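Local coordinates for outer membrane lipoprotein carrier protein LolA (Thermus thermophilus, PDB 2YZY) that is of unconfirmed function but has a LolA-like fold and probably carries lipoproteins toward the outer membrane, at residues Lys132-Ser137 and Ala145-Ile150. Residues are numbered along the deposited sequence; the frame is centred on the assembly and turned at random.
Sequences KLVGRS and AMELYI. With MPD ((4S)-2-methyl-2,4-pentanediol), chain C.
Lys-132 lies alongside Tyr-149 on the beta hairpin that strands 128-136 and 145-151 form in this LolA-like fold. The lysine runs along the phenol because chi1 (176°) sets CG anti to the backbone N and the rest of the chain is extended: CB sits 3.8 Å from Tyr-149 CE1, CG comes obliquely to 3.5 Å from the same CE1, CD and CE pass the hydroxyl, and NZ continues beyond the ring to donate to both MPD oxygens and to form a salt bridge with Glu-120. Tyr-149 OH donates to Glu-147 OE1 at 2.6 Å, from above the carboxylate plane, and so helps fix that group's rotation. Replacing the tyrosine with an alanine would probably strip the lysine methylenes of their neighbour and let the Glu-147 carboxylate turn more freely. Between the strands, Leu-133 and Leu-148 exchange two backbone hydrogen bonds, and Gly-135 and Met-146 exchange two more. On the opposite face, Leu-133 CD1 meets Leu-148 CD2 at 4.1 Å, and helix 7-18 packs on Leu-133 and Ile-150 through Ile-11. The diol, probably from the crystallisation liquor, bridges the strands: its O2 accepts from Lys-132 NZ at 2.8 Å and donates to Glu-147 OE2 at 2.6 Å.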
# COMPACT_ATOMS: atom_id res chain seq x y z
N LYS A 132 2.49 -4.77 -16.89
CA LYS A 132 1.49 -5.58 -16.21
C LYS A 132 2.18 -6.85 -15.73
O LYS A 132 2.63 -7.66 -16.55
CB LYS A 132 0.33 -5.96 -17.13
CG LYS A 132 -0.69 -6.89 -16.47
CD LYS A 132 -1.70 -7.45 -17.47
CE LYS A 132 -2.67 -8.42 -16.80
NZ LYS A 132 -3.41 -9.25 -17.81
N LEU A 133 2.30 -7.00 -14.42
CA LEU A 133 2.93 -8.19 -13.86
C LEU A 133 1.82 -9.11 -13.37
O LEU A 133 0.80 -8.65 -12.85
CB LEU A 133 3.85 -7.82 -12.69
CG LEU A 133 4.95 -6.79 -12.93
CD1 LEU A 133 5.75 -6.62 -11.63
CD2 LEU A 133 5.86 -7.25 -14.06
N VAL A 134 2.01 -10.41 -13.54
CA VAL A 134 1.01 -11.38 -13.11
C VAL A 134 1.68 -12.50 -12.33
O VAL A 134 2.83 -12.84 -12.58
CB VAL A 134 0.24 -11.96 -14.31
CG1 VAL A 134 -0.54 -10.86 -15.00
CG2 VAL A 134 1.21 -12.60 -15.30
N GLY A 135 0.95 -13.07 -11.38
CA GLY A 135 1.50 -14.16 -10.58
C GLY A 135 0.43 -14.99 -9.91
O GLY A 135 -0.62 -14.48 -9.53
N ARG A 136 0.71 -16.28 -9.76
CA ARG A 136 -0.24 -17.19 -9.12
C ARG A 136 0.08 -17.30 -7.64
O ARG A 136 1.23 -17.12 -7.22
CB ARG A 136 -0.15 -18.57 -9.77
CG ARG A 136 -1.25 -19.53 -9.35
CD ARG A 136 -1.09 -20.91 -10.00
NE ARG A 136 -1.02 -20.85 -11.46
CZ ARG A 136 0.09 -20.60 -12.15
NH1 ARG A 136 1.23 -20.39 -11.52
NH2 ARG A 136 0.04 -20.56 -13.47
N SER A 137 -0.94 -17.60 -6.84
CA SER A 137 -0.79 -17.74 -5.39
C SER A 137 -0.36 -16.44 -4.73
O SER A 137 -1.05 -16.02 -3.78
CB SER A 137 0.22 -18.84 -5.07
OG SER A 137 -0.23 -20.10 -5.53
N ALA A 145 -4.63 -15.49 -7.70
CA ALA A 145 -3.66 -14.79 -8.52
C ALA A 145 -3.79 -13.28 -8.37
O ALA A 145 -4.78 -12.79 -7.81
CB ALA A 145 -3.83 -15.18 -9.98
N MET A 146 -2.80 -12.55 -8.86
CA MET A 146 -2.84 -11.10 -8.77
C MET A 146 -2.22 -10.43 -9.98
O MET A 146 -1.44 -11.03 -10.72
CB MET A 146 -2.10 -10.63 -7.51
CG MET A 146 -0.59 -10.75 -7.59
SD MET A 146 0.24 -10.06 -6.15
CE MET A 146 0.18 -8.32 -6.51
N GLU A 147 -2.60 -9.17 -10.17
CA GLU A 147 -2.08 -8.35 -11.25
C GLU A 147 -1.46 -7.14 -10.56
O GLU A 147 -2.07 -6.57 -9.65
CB GLU A 147 -3.21 -7.88 -12.17
CG GLU A 147 -3.98 -9.01 -12.84
CD GLU A 147 -5.18 -8.52 -13.64
OE1 GLU A 147 -5.50 -7.31 -13.59
OE2 GLU A 147 -5.82 -9.36 -14.32
N LEU A 148 -0.26 -6.78 -10.97
CA LEU A 148 0.43 -5.62 -10.40
C LEU A 148 0.84 -4.74 -11.57
O LEU A 148 1.57 -5.18 -12.46
CB LEU A 148 1.67 -6.05 -9.61
CG LEU A 148 2.55 -4.91 -9.06
CD1 LEU A 148 1.72 -3.99 -8.18
CD2 LEU A 148 3.72 -5.49 -8.28
N TYR A 149 0.37 -3.50 -11.58
CA TYR A 149 0.68 -2.56 -12.65
C TYR A 149 1.70 -1.53 -12.19
O TYR A 149 1.51 -0.87 -11.16
CB TYR A 149 -0.61 -1.87 -13.10
CG TYR A 149 -1.62 -2.84 -13.67
CD1 TYR A 149 -1.63 -3.15 -15.03
CD2 TYR A 149 -2.54 -3.49 -12.85
CE1 TYR A 149 -2.53 -4.07 -15.56
CE2 TYR A 149 -3.45 -4.41 -13.37
CZ TYR A 149 -3.43 -4.70 -14.72
OH TYR A 149 -4.32 -5.62 -15.24
N ILE A 150 2.78 -1.41 -12.95
CA ILE A 150 3.87 -0.50 -12.64
C ILE A 150 4.08 0.54 -13.74
O ILE A 150 4.29 0.18 -14.90
CB ILE A 150 5.20 -1.28 -12.46
CG1 ILE A 150 5.04 -2.38 -11.41
CG2 ILE A 150 6.33 -0.32 -12.10
CD1 ILE A 150 4.67 -1.88 -10.01
C1 MPD C . -6.21 -12.81 -15.54
C2 MPD C . -4.73 -12.43 -15.63
O2 MPD C . -4.60 -11.05 -15.95
CM MPD C . -4.05 -12.71 -14.29
C3 MPD C . -4.04 -13.27 -16.71
C4 MPD C . -4.39 -13.28 -18.21
O4 MPD C . -3.98 -12.05 -18.81
C5 MPD C . -3.67 -14.45 -18.89